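433aa long hypothetical phosphoribosylglycinamide formyl transferase (Pyrococcus horikoshii, PDB 2DWC) is a hypothetical protein of the ATP-grasp superfamily with a PurT-type C-terminal region, and binds adenosine-5'-diphosphate. Local coordinates at residues Val233-Ile238 against His297-Val302; Gly240-Ser245 against Gly384-Ile389; Glu412-Thr415 against Asp419-Asp422. All blocks are in the same frame, centred on the assembly; numbering follows the deposited sequence.

Contact 1 of 3, residues Val233-Ile238 against His297-Val302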
ATOM      1  N   VAL B 233      -2.712 -16.005 -13.269  1.00 20.73           N
ATOM      2  CA  VAL B 233      -1.607 -15.090 -13.521  1.00 21.78           C
ATOM      3  C   VAL B 233      -0.644 -15.749 -14.486  1.00 23.75           C
ATOM      4  O   VAL B 233      -0.107 -16.814 -14.195  1.00 24.17           O
ATOM      5  CB  VAL B 233      -0.855 -14.748 -12.165  1.00 16.12           C
ATOM      6  CG1 VAL B 233       0.531 -14.144 -12.424  1.00 20.33           C
ATOM      7  CG2 VAL B 233      -1.720 -13.793 -11.362  1.00 19.30           C
ATOM      8  N   GLY B 234      -0.423 -15.140 -15.651  1.00 20.92           N
ATOM      9  CA  GLY B 234       0.550 -15.737 -16.534  1.00 22.11           C
ATOM     10  C   GLY B 234       1.983 -15.311 -16.187  1.00 21.52           C
ATOM     11  O   GLY B 234       2.179 -14.250 -15.569  1.00 22.54           O
ATOM     12  N   HIS B 235       2.986 -16.111 -16.554  1.00 22.07           N
ATOM     13  CA  HIS B 235       4.374 -15.706 -16.296  1.00 23.93           C
ATOM     14  C   HIS B 235       5.376 -16.512 -17.098  1.00 31.96           C
ATOM     15  O   HIS B 235       5.027 -17.511 -17.708  1.00 28.43           O
ATOM     16  CB  HIS B 235       4.726 -15.852 -14.801  1.00 20.65           C
ATOM     17  CG  HIS B 235       4.571 -17.247 -14.268  1.00 29.38           C
ATOM     18  ND1 HIS B 235       5.609 -18.153 -14.240  1.00 27.21           N
ATOM     19  CD2 HIS B 235       3.506 -17.878 -13.708  1.00 30.96           C
ATOM     20  CE1 HIS B 235       5.195 -19.277 -13.680  1.00 27.10           C
ATOM     21  NE2 HIS B 235       3.923 -19.140 -13.348  1.00 27.82           N
ATOM     22  N   TYR B 236       6.629 -16.075 -17.104  1.00 40.20           N
ATOM     23  CA  TYR B 236       7.630 -16.849 -17.815  1.00 50.36           C
ATOM     24  C   TYR B 236       8.889 -17.017 -16.957  1.00 61.46           C
ATOM     25  O   TYR B 236       9.486 -16.031 -16.491  1.00 67.04           O
ATOM     26  CB  TYR B 236       7.897 -16.233 -19.199  1.00 58.11           C
ATOM     27  CG  TYR B 236       8.712 -14.974 -19.228  1.00 55.48           C
ATOM     28  CD1 TYR B 236      10.109 -15.023 -19.117  1.00 66.64           C
ATOM     29  CD2 TYR B 236       8.103 -13.736 -19.384  1.00 54.44           C
ATOM     30  CE1 TYR B 236      10.885 -13.861 -19.164  1.00 62.25           C
ATOM     31  CE2 TYR B 236       8.865 -12.563 -19.428  1.00 64.26           C
ATOM     32  CZ  TYR B 236      10.258 -12.632 -19.317  1.00 66.53           C
ATOM     33  OH  TYR B 236      11.022 -11.476 -19.354  1.00 67.35           O
ATOM     34  N   GLN B 237       9.241 -18.287 -16.723  1.00 59.96           N
ATOM     35  CA  GLN B 237      10.383 -18.695 -15.900  1.00 63.34           C
ATOM     36  C   GLN B 237      11.691 -18.833 -16.668  1.00 69.22           C
ATOM     37  O   GLN B 237      11.849 -19.750 -17.478  1.00 69.03           O
ATOM     38  CB  GLN B 237      10.082 -20.036 -15.219  1.00 58.81           C
ATOM     39  CG  GLN B 237       9.122 -19.957 -14.044  1.00 69.43           C
ATOM     40  CD  GLN B 237       9.813 -19.625 -12.727  1.00 67.77           C
ATOM     41  OE1 GLN B 237       9.292 -18.854 -11.917  1.00 71.85           O
ATOM     42  NE2 GLN B 237      10.979 -20.223 -12.501  1.00 66.93           N
ATOM     43  N   ILE B 238      12.627 -17.930 -16.397  1.00 72.74           N
ATOM     44  CA  ILE B 238      13.934 -17.958 -17.044  1.00 70.18           C
ATOM     45  C   ILE B 238      15.007 -18.435 -16.065  1.00 70.09           C
ATOM     46  O   ILE B 238      15.434 -17.690 -15.175  1.00 68.92           O
ATOM     47  CB  ILE B 238      14.322 -16.559 -17.599  1.00 71.77           C
ATOM     48  CG1 ILE B 238      15.803 -16.552 -17.991  1.00 71.07           C
ATOM     49  CG2 ILE B 238      14.017 -15.470 -16.567  1.00 71.83           C
ATOM     50  CD1 ILE B 238      16.162 -17.556 -19.070  1.00 71.41           C
ATOM     51  N   HIS B 297       3.298 -15.956  -3.725  1.00 16.06           N
ATOM     52  CA  HIS B 297       4.353 -16.315  -4.643  1.00 20.21           C
ATOM     53  C   HIS B 297       4.789 -15.063  -5.419  1.00 19.35           C
ATOM     54  O   HIS B 297       3.959 -14.166  -5.673  1.00 21.60           O
ATOM     55  CB  HIS B 297       3.769 -17.358  -5.615  1.00 26.85           C
ATOM     56  CG  HIS B 297       4.787 -18.026  -6.475  1.00 26.74           C
ATOM     57  ND1 HIS B 297       5.808 -18.795  -5.955  1.00 33.73           N
ATOM     58  CD2 HIS B 297       4.930 -18.065  -7.822  1.00 29.55           C
ATOM     59  CE1 HIS B 297       6.539 -19.278  -6.945  1.00 36.51           C
ATOM     60  NE2 HIS B 297       6.029 -18.850  -8.088  1.00 30.58           N
ATOM     61  N   ASP B 298       6.047 -15.020  -5.848  1.00 20.08           N
ATOM     62  CA  ASP B 298       6.498 -13.830  -6.539  1.00 19.69           C
ATOM     63  C   ASP B 298       5.717 -13.394  -7.775  1.00 19.64           C
ATOM     64  O   ASP B 298       5.506 -12.200  -7.968  1.00 19.14           O
ATOM     65  CB  ASP B 298       8.016 -13.908  -6.837  1.00 25.22           C
ATOM     66  CG  ASP B 298       8.433 -15.188  -7.549  1.00 34.62           C
ATOM     67  OD1 ASP B 298       9.661 -15.462  -7.566  1.00 26.96           O
ATOM     68  OD2 ASP B 298       7.570 -15.910  -8.100  1.00 26.94           O
ATOM     69  N   THR B 299       5.223 -14.342  -8.567  1.00 20.13           N
ATOM     70  CA  THR B 299       4.482 -13.982  -9.783  1.00 19.19           C
ATOM     71  C   THR B 299       3.232 -13.207  -9.409  1.00 19.01           C
ATOM     72  O   THR B 299       2.752 -12.377 -10.185  1.00 22.55           O
ATOM     73  CB  THR B 299       4.090 -15.242 -10.560  1.00 24.14           C
ATOM     74  OG1 THR B 299       3.246 -16.051  -9.734  1.00 22.47           O
ATOM     75  CG2 THR B 299       5.379 -16.041 -10.946  1.00 24.76           C
ATOM     76  N   GLY B 300       2.748 -13.459  -8.199  1.00 19.49           N
ATOM     77  CA  GLY B 300       1.562 -12.781  -7.693  1.00 18.71           C
ATOM     78  C   GLY B 300       1.763 -11.316  -7.358  1.00 15.74           C
ATOM     79  O   GLY B 300       0.801 -10.651  -7.013  1.00 17.10           O
ATOM     80  N   MET B 301       2.988 -10.793  -7.463  1.00 15.93           N
ATOM     81  CA  MET B 301       3.174  -9.360  -7.187  1.00 15.94           C
ATOM     82  C   MET B 301       2.371  -8.518  -8.158  1.00 18.79           C
ATOM     83  O   MET B 301       2.060  -7.381  -7.873  1.00 16.61           O
ATOM     84  CB  MET B 301       4.661  -8.954  -7.205  1.00 19.19           C
ATOM     85  CG  MET B 301       5.366  -9.307  -5.864  1.00 20.20           C
ATOM     86  SD  MET B 301       7.061  -8.634  -5.833  1.00 26.27           S
ATOM     87  CE  MET B 301       7.978  -9.905  -6.692  1.00 27.20           C
ATOM     88  N   VAL B 302       2.008  -9.080  -9.306  1.00 16.61           N
ATOM     89  CA  VAL B 302       1.162  -8.300 -10.228  1.00 16.05           C
ATOM     90  C   VAL B 302      -0.140  -7.820  -9.544  1.00 15.50           C
ATOM     91  O   VAL B 302      -0.669  -6.740  -9.865  1.00 15.99           O
ATOM     92  CB  VAL B 302       0.830  -9.132 -11.482  1.00 18.05           C
ATOM     93  CG1 VAL B 302       0.001 -10.365 -11.127  1.00 20.28           C
ATOM     94  CG2 VAL B 302       0.055  -8.239 -12.490  1.00 17.14           C
TER
HETATM   95  O   HOH W   1       7.057 -19.475 -10.648  1.00 37.77           O
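Val233 and His235, on the same face of strand 225-238, meet Thr299 and Val302 of the turn that leads out of strand 286-293 toward helix 303-306. The turn opens with His297, whose link to the strand runs through a water: its NE2 lies 2.8 Å from water 1, which donates to Gln237 OE1. Gln237, itself poorly ordered, also touches the bound ADP. Asp298 begins a short 3-10 segment. Thr299 does most of the touching. With OG1 between the backbone N and the carbonyl carbon (chi1 61°), its methyl is directed at the strand and lies over one face of the His235 imidazole, Thr299 CG2 being 3.8 Å from the ring centroid, 17° off the normal. Thr299 O also sits 3.6 Å from Val233 CG1. The turn is closed at Gly300, whose N is bonded to His297 O at 2.9 Å. At the far end Val302 and Val233 meet tip to tip, Val302 CG1 3.8 Å from Val233 CG2. The polar ends of the CH-pi pair bond outside the contact, His235 NE2 to Glu279 and Thr299 OG1 to Thr212. The direct contact is therefore apolar and CH-pi, buried beside the nucleotide pocket, and the bond to Glu279 ties down the imidazole on which the threonine methyl rests.

Contact 2 of 3, residues Gly240-Ser245 against Gly384-Ile389. With SO4 (sulfate ion), chain F.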
ATOM      1  N   GLY B 240      14.940 -20.854 -13.584  1.00 68.78           N
ATOM      2  CA  GLY B 240      14.467 -20.916 -12.214  1.00 67.56           C
ATOM      3  C   GLY B 240      13.987 -19.627 -11.574  1.00 66.46           C
ATOM      4  O   GLY B 240      13.503 -19.656 -10.443  1.00 71.62           O
ATOM      5  N   ASP B 241      14.115 -18.496 -12.264  1.00 62.91           N
ATOM      6  CA  ASP B 241      13.657 -17.234 -11.694  1.00 56.48           C
ATOM      7  C   ASP B 241      12.629 -16.551 -12.598  1.00 54.06           C
ATOM      8  O   ASP B 241      12.806 -16.440 -13.827  1.00 47.03           O
ATOM      9  CB  ASP B 241      14.847 -16.301 -11.423  1.00 64.47           C
ATOM     10  CG  ASP B 241      14.447 -15.040 -10.640  1.00 72.48           C
ATOM     11  OD1 ASP B 241      13.876 -14.095 -11.249  1.00 75.75           O
ATOM     12  OD2 ASP B 241      14.704 -14.997  -9.406  1.00 70.76           O
ATOM     13  N   TYR B 242      11.525 -16.121 -11.998  1.00 47.99           N
ATOM     14  CA  TYR B 242      10.508 -15.472 -12.796  1.00 38.22           C
ATOM     15  C   TYR B 242      11.080 -14.102 -13.172  1.00 42.34           C
ATOM     16  O   TYR B 242      11.912 -13.512 -12.456  1.00 47.41           O
ATOM     17  CB  TYR B 242       9.165 -15.422 -12.028  1.00 46.80           C
ATOM     18  CG  TYR B 242       8.709 -14.048 -11.594  1.00 37.30           C
ATOM     19  CD1 TYR B 242       7.884 -13.263 -12.410  1.00 33.65           C
ATOM     20  CD2 TYR B 242       9.141 -13.516 -10.385  1.00 26.93           C
ATOM     21  CE1 TYR B 242       7.507 -11.981 -12.017  1.00 31.62           C
ATOM     22  CE2 TYR B 242       8.780 -12.236  -9.999  1.00 28.07           C
ATOM     23  CZ  TYR B 242       7.963 -11.475 -10.816  1.00 29.89           C
ATOM     24  OH  TYR B 242       7.633 -10.201 -10.440  1.00 31.04           O
ATOM     25  N   HIS B 243      10.683 -13.637 -14.342  1.00 30.54           N
ATOM     26  CA  HIS B 243      11.177 -12.384 -14.874  1.00 27.80           C
ATOM     27  C   HIS B 243      10.031 -11.403 -15.055  1.00 24.20           C
ATOM     28  O   HIS B 243      10.217 -10.203 -14.909  1.00 23.53           O
ATOM     29  CB  HIS B 243      11.852 -12.639 -16.238  1.00 31.45           C
ATOM     30  CG  HIS B 243      13.156 -11.918 -16.408  1.00 50.70           C
ATOM     31  ND1 HIS B 243      13.431 -11.111 -17.494  1.00 57.12           N
ATOM     32  CD2 HIS B 243      14.241 -11.836 -15.596  1.00 57.01           C
ATOM     33  CE1 HIS B 243      14.624 -10.560 -17.342  1.00 54.78           C
ATOM     34  NE2 HIS B 243      15.136 -10.984 -16.198  1.00 61.04           N
ATOM     35  N   ALA B 244       8.854 -11.918 -15.408  1.00 24.93           N
ATOM     36  CA  ALA B 244       7.672 -11.077 -15.647  1.00 27.58           C
ATOM     37  C   ALA B 244       6.410 -11.877 -15.369  1.00 21.52           C
ATOM     38  O   ALA B 244       6.424 -13.098 -15.541  1.00 22.54           O
ATOM     39  CB  ALA B 244       7.641 -10.604 -17.129  1.00 23.80           C
ATOM     40  N   SER B 245       5.338 -11.215 -14.941  1.00 18.55           N
ATOM     41  CA  SER B 245       4.056 -11.894 -14.714  1.00 17.79           C
ATOM     42  C   SER B 245       2.956 -10.928 -15.077  1.00 17.66           C
ATOM     43  O   SER B 245       3.190  -9.709 -15.205  1.00 20.82           O
ATOM     44  CB  SER B 245       3.895 -12.345 -13.253  1.00 19.49           C
ATOM     45  OG  SER B 245       3.901 -11.196 -12.402  1.00 24.00           O
ATOM     46  N   GLY B 384      22.187 -11.481  -9.587  1.00 31.79           N
ATOM     47  CA  GLY B 384      20.942 -12.208  -9.704  1.00 32.90           C
ATOM     48  C   GLY B 384      19.925 -11.859  -8.617  1.00 37.82           C
ATOM     49  O   GLY B 384      18.797 -12.320  -8.677  1.00 35.10           O
ATOM     50  N   ARG B 385      20.301 -11.068  -7.614  1.00 34.71           N
ATOM     51  CA  ARG B 385      19.319 -10.758  -6.554  1.00 35.79           C
ATOM     52  C   ARG B 385      18.219  -9.827  -7.079  1.00 27.97           C
ATOM     53  O   ARG B 385      18.510  -8.860  -7.762  1.00 23.74           O
ATOM     54  CB  ARG B 385      20.004 -10.084  -5.352  1.00 29.27           C
ATOM     55  CG  ARG B 385      19.120 -10.006  -4.079  1.00 28.08           C
ATOM     56  CD  ARG B 385      19.844  -9.402  -2.863  1.00 23.89           C
ATOM     57  NE  ARG B 385      19.298 -10.074  -1.671  1.00 31.41           N
ATOM     58  CZ  ARG B 385      19.725  -9.883  -0.431  1.00 32.55           C
ATOM     59  NH1 ARG B 385      20.713  -9.025  -0.187  1.00 35.17           N
ATOM     60  NH2 ARG B 385      19.175 -10.575   0.565  1.00 32.28           N
ATOM     61  N   ARG B 386      16.958 -10.108  -6.748  1.00 26.56           N
ATOM     62  CA  ARG B 386      15.883  -9.231  -7.195  1.00 22.82           C
ATOM     63  C   ARG B 386      15.838  -8.053  -6.221  1.00 18.72           C
ATOM     64  O   ARG B 386      15.617  -8.255  -5.015  1.00 19.37           O
ATOM     65  CB  ARG B 386      14.550  -9.952  -7.112  1.00 21.83           C
ATOM     66  CG  ARG B 386      13.466  -9.237  -7.850  1.00 29.23           C
ATOM     67  CD  ARG B 386      12.190 -10.088  -7.759  1.00 39.86           C
ATOM     68  NE  ARG B 386      12.361 -11.347  -8.486  1.00 40.59           N
ATOM     69  CZ  ARG B 386      11.868 -12.520  -8.092  1.00 49.82           C
ATOM     70  NH1 ARG B 386      11.172 -12.614  -6.968  1.00 43.34           N
ATOM     71  NH2 ARG B 386      12.065 -13.603  -8.836  1.00 52.05           N
ATOM     72  N   LEU B 387      16.028  -6.847  -6.746  1.00 16.78           N
ATOM     73  CA  LEU B 387      16.041  -5.631  -5.920  1.00 14.82           C
ATOM     74  C   LEU B 387      14.767  -4.817  -6.011  1.00 14.55           C
ATOM     75  O   LEU B 387      14.545  -3.899  -5.188  1.00 15.38           O
ATOM     76  CB  LEU B 387      17.241  -4.752  -6.310  1.00 17.81           C
ATOM     77  CG  LEU B 387      18.586  -5.440  -6.067  1.00 22.60           C
ATOM     78  CD1 LEU B 387      19.718  -4.389  -6.292  1.00 27.21           C
ATOM     79  CD2 LEU B 387      18.632  -6.010  -4.621  1.00 17.76           C
ATOM     80  N   GLY B 388      13.912  -5.121  -6.996  1.00 17.80           N
ATOM     81  CA  GLY B 388      12.665  -4.364  -7.090  1.00 18.96           C
ATOM     82  C   GLY B 388      11.827  -4.867  -8.241  1.00 18.40           C
ATOM     83  O   GLY B 388      12.165  -5.898  -8.838  1.00 17.84           O
ATOM     84  N   ILE B 389      10.732  -4.176  -8.539  1.00 16.84           N
ATOM     85  CA  ILE B 389       9.907  -4.554  -9.693  1.00 16.91           C
ATOM     86  C   ILE B 389       9.312  -3.315 -10.338  1.00 18.52           C
ATOM     87  O   ILE B 389       9.086  -2.303  -9.674  1.00 17.49           O
ATOM     88  CB  ILE B 389       8.650  -5.435  -9.347  1.00 17.62           C
ATOM     89  CG1 ILE B 389       7.868  -4.801  -8.171  1.00 19.65           C
ATOM     90  CG2 ILE B 389       9.055  -6.880  -9.130  1.00 24.28           C
ATOM     91  CD1 ILE B 389       6.442  -5.328  -8.072  1.00 27.86           C
TER
HETATM   92  S   SO4 F 601      17.039 -12.936  -1.245  1.00 39.75           S
HETATM   93  O1  SO4 F 601      18.222 -13.592  -1.895  1.00 59.54           O
HETATM   94  O2  SO4 F 601      15.839 -13.818  -1.434  1.00 47.80           O
HETATM   95  O3  SO4 F 601      17.318 -12.751   0.218  1.00 44.14           O
HETATM   96  O4  SO4 F 601      16.811 -11.598  -1.881  1.00 37.08           O
HETATM   97  O   HOH W   2      16.198 -12.907  -9.004  1.00 41.80           O
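In the large mixed sheet, strands 241-247 and 386-393 both pair antiparallel with strand 343-349, and across that intervening strand Asp241 and Tyr242 meet the guanidinium of Arg386. Arg386 sends CG anti to its backbone nitrogen (chi1 -166°) and bends at chi3, which brings its NH2 to the Asp241 carboxylate. The salt bridge spans 3.0 Å from Arg386 NH2 to Asp241 OD2; the same NH2 donates to Asp241 OD1 at 3.1 Å, from above the carboxylate plane. Asp241 is poorly ordered, so the exact geometry at OD1 deserves caution. The Tyr242 ring stands steeply against the guanidinium, the planes 68° apart, with Tyr242 CE2 3.6 Å above the centre of the Arg386 group. Because a strand lies between them, the axes of 241-245 and 386-389 run 10.2 Å apart and nearly parallel, 10° from each other, and the direct contacts are all made by side chains. Just beyond Arg386 the strand carries a classic beta bulge, Leu387 and Gly388 lying opposite the single Ile348. Further along, Ile389 CG2 comes 3.8 Å from Tyr242 OH, a hydroxyl bonded to Thr345. Water 2 adds a second link, donating to both Asp241 OD2 and Gly384 O. Arg386 NH1 forms a salt bridge with Asp298. Arg385 points away and, with Lys378 and Tyr382, binds a sulfate ion, probably from the crystallisation liquor.

Contact 3 of 3, residues Glu412-Thr415 against Asp419-Asp422. With SO4 (sulfate ion), chain G.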
ATOM      1  N   GLU B 412      19.049   1.542 -14.201  1.00 19.19           N
ATOM      2  CA  GLU B 412      20.408   0.993 -14.079  1.00 19.37           C
ATOM      3  C   GLU B 412      20.727   0.965 -12.595  1.00 23.93           C
ATOM      4  O   GLU B 412      20.226   1.806 -11.830  1.00 21.11           O
ATOM      5  CB  GLU B 412      21.441   1.896 -14.778  1.00 25.22           C
ATOM      6  CG  GLU B 412      21.218   1.937 -16.292  1.00 30.23           C
ATOM      7  CD  GLU B 412      22.380   2.558 -17.007  1.00 40.63           C
ATOM      8  OE1 GLU B 412      23.077   3.380 -16.383  1.00 33.94           O
ATOM      9  OE2 GLU B 412      22.587   2.229 -18.196  1.00 47.20           O
ATOM     10  N   LEU B 413      21.565   0.022 -12.202  1.00 19.90           N
ATOM     11  CA  LEU B 413      21.916  -0.124 -10.783  1.00 25.76           C
ATOM     12  C   LEU B 413      23.401  -0.216 -10.528  1.00 27.22           C
ATOM     13  O   LEU B 413      24.171  -0.668 -11.393  1.00 22.36           O
ATOM     14  CB  LEU B 413      21.296  -1.419 -10.203  1.00 34.85           C
ATOM     15  CG  LEU B 413      20.132  -2.114 -10.902  1.00 46.23           C
ATOM     16  CD1 LEU B 413      19.791  -3.421 -10.193  1.00 42.70           C
ATOM     17  CD2 LEU B 413      18.928  -1.197 -10.899  1.00 47.32           C
ATOM     18  N   ARG B 414      23.822   0.214  -9.340  1.00 19.85           N
ATOM     19  CA  ARG B 414      25.216   0.026  -8.972  1.00 22.87           C
ATOM     20  C   ARG B 414      25.253  -0.142  -7.471  1.00 26.93           C
ATOM     21  O   ARG B 414      24.228   0.026  -6.801  1.00 20.93           O
ATOM     22  CB  ARG B 414      26.105   1.202  -9.380  1.00 24.43           C
ATOM     23  CG  ARG B 414      26.028   2.476  -8.500  1.00 23.22           C
ATOM     24  CD  ARG B 414      27.316   3.296  -8.795  1.00 25.02           C
ATOM     25  NE  ARG B 414      27.380   4.623  -8.162  1.00 27.48           N
ATOM     26  CZ  ARG B 414      27.765   4.853  -6.911  1.00 38.43           C
ATOM     27  NH1 ARG B 414      28.116   3.841  -6.119  1.00 30.44           N
ATOM     28  NH2 ARG B 414      27.848   6.106  -6.461  1.00 31.36           N
ATOM     29  N   THR B 415      26.409  -0.526  -6.941  1.00 21.41           N
ATOM     30  CA  THR B 415      26.528  -0.644  -5.486  1.00 18.83           C
ATOM     31  C   THR B 415      27.672   0.257  -5.080  1.00 25.38           C
ATOM     32  O   THR B 415      28.269   0.939  -5.911  1.00 24.30           O
ATOM     33  CB  THR B 415      26.782  -2.079  -5.045  1.00 25.28           C
ATOM     34  OG1 THR B 415      27.998  -2.544  -5.632  1.00 27.46           O
ATOM     35  CG2 THR B 415      25.640  -2.982  -5.526  1.00 22.48           C
ATOM     36  N   ASP B 419      30.315  -0.433 -10.707  1.00 35.63           N
ATOM     37  CA  ASP B 419      29.975   0.620 -11.648  1.00 34.77           C
ATOM     38  C   ASP B 419      28.523   0.378 -11.991  1.00 31.99           C
ATOM     39  O   ASP B 419      27.941  -0.616 -11.567  1.00 33.71           O
ATOM     40  CB  ASP B 419      30.816   0.524 -12.930  1.00 45.91           C
ATOM     41  CG  ASP B 419      32.292   0.820 -12.692  1.00 52.43           C
ATOM     42  OD1 ASP B 419      32.607   1.767 -11.925  1.00 55.22           O
ATOM     43  OD2 ASP B 419      33.131   0.110 -13.287  1.00 57.93           O
ATOM     44  N   TRP B 420      27.949   1.292 -12.765  1.00 35.10           N
ATOM     45  CA  TRP B 420      26.560   1.184 -13.185  1.00 31.51           C
ATOM     46  C   TRP B 420      26.348   0.082 -14.242  1.00 44.30           C
ATOM     47  O   TRP B 420      27.165  -0.093 -15.142  1.00 41.16           O
ATOM     48  CB  TRP B 420      26.114   2.536 -13.728  1.00 34.07           C
ATOM     49  CG  TRP B 420      26.076   3.620 -12.682  1.00 30.92           C
ATOM     50  CD1 TRP B 420      26.986   4.623 -12.479  1.00 27.84           C
ATOM     51  CD2 TRP B 420      25.009   3.850 -11.753  1.00 30.27           C
ATOM     52  NE1 TRP B 420      26.535   5.484 -11.486  1.00 33.39           N
ATOM     53  CE2 TRP B 420      25.324   5.027 -11.026  1.00 30.30           C
ATOM     54  CE3 TRP B 420      23.812   3.176 -11.470  1.00 25.51           C
ATOM     55  CZ2 TRP B 420      24.465   5.545 -10.028  1.00 24.84           C
ATOM     56  CZ3 TRP B 420      22.971   3.693 -10.485  1.00 23.08           C
ATOM     57  CH2 TRP B 420      23.299   4.855  -9.783  1.00 23.96           C
ATOM     58  N   HIS B 421      25.245  -0.653 -14.126  1.00 42.10           N
ATOM     59  CA  HIS B 421      24.921  -1.743 -15.053  1.00 48.53           C
ATOM     60  C   HIS B 421      23.434  -1.709 -15.405  1.00 47.47           C
ATOM     61  O   HIS B 421      22.594  -1.474 -14.530  1.00 40.46           O
ATOM     62  CB  HIS B 421      25.251  -3.115 -14.428  1.00 41.62           C
ATOM     63  CG  HIS B 421      26.710  -3.457 -14.434  1.00 55.15           C
ATOM     64  ND1 HIS B 421      27.618  -2.887 -13.567  1.00 59.76           N
ATOM     65  CD2 HIS B 421      27.419  -4.318 -15.204  1.00 54.08           C
ATOM     66  CE1 HIS B 421      28.823  -3.382 -13.799  1.00 54.69           C
ATOM     67  NE2 HIS B 421      28.728  -4.253 -14.788  1.00 57.42           N
ATOM     68  N   ASP B 422      23.117  -1.962 -16.675  1.00 49.11           N
ATOM     69  CA  ASP B 422      21.739  -1.955 -17.155  1.00 52.45           C
ATOM     70  C   ASP B 422      20.925  -3.156 -16.677  1.00 60.95           C
ATOM     71  O   ASP B 422      21.492  -4.182 -16.275  1.00 59.96           O
ATOM     72  CB  ASP B 422      21.723  -1.902 -18.681  1.00 60.68           C
ATOM     73  CG  ASP B 422      22.599  -2.974 -19.305  1.00 70.24           C
ATOM     74  OD1 ASP B 422      22.488  -4.154 -18.886  1.00 67.75           O
ATOM     75  OD2 ASP B 422      23.395  -2.636 -20.209  1.00 74.27           O
TER
HETATM   76  S   SO4 G 603      27.630   8.407  -9.573  1.00 44.81           S
HETATM   77  O1  SO4 G 603      29.066   8.161  -9.217  1.00 54.54           O
HETATM   78  O2  SO4 G 603      27.410   8.098 -11.025  1.00 55.17           O
HETATM   79  O3  SO4 G 603      26.748   7.532  -8.730  1.00 54.14           O
HETATM   80  O4  SO4 G 603      27.286   9.842  -9.307  1.00 59.94           O
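Arg414 lays its aliphatic chain over one face of the Trp420 indole in a CH-pi contact, Arg414 CG sitting 3.5 Å from the centroid of the six-membered ring and only 5° off its normal. The conformation explains the fit: CG stands between the backbone N and the carbonyl carbon (chi1 77°), and from there the chain runs extended to NE, passing Arg414 CD 3.5 Å from Trp420 CE2. The guanidinium then turns to 79° from the indole plane. Arg414 NE and NH2 both donate to O3 of a sulfate ion, probably from the crystallisation liquor, NH2 at 2.9 Å, while Trp420 NE1 gives its hydrogen to O2 of the same ion at 2.8 Å. NH1 bends back to Thr415 O. Trp420 is also engaged by Arg360 in a cation-pi contact and packs on Glu10 of the second subunit. Glu412 runs extended beyond CG, and its OE1 forms a salt bridge with Arg360. The His421 ring is held by ND1 bonding to Asp419 O at 3.0 Å. Leu413 N donates to His421 O at 3.0 Å and His421 N to Leu413 O at 2.9 Å, an antiparallel hydrogen-bonded pair of a short beta hairpin whose second strand is weakly bonded; strand 358-360 completes the small sheet.

Overall arrangement
Contacts 1 and 2 share the large mixed sheet: their strands 225-238 and 241-247 are neighbours there, and the two touch directly, Thr299 O lying 2.8 Å from Ser245 OG in a probable hydrogen bond. Contact 1 is buried and mostly apolar; contact 2, partly buried, relies on charge and joins the ATP-grasp and PurT C-terminal sequence ranges. Contact 3 lies at the surface in a separate small sheet, its centre about 25 Å from that of contact 1, and alone of the three rests on backbone bonding between its segments. It still meets contact 2 through packing of Leu387 against Leu413.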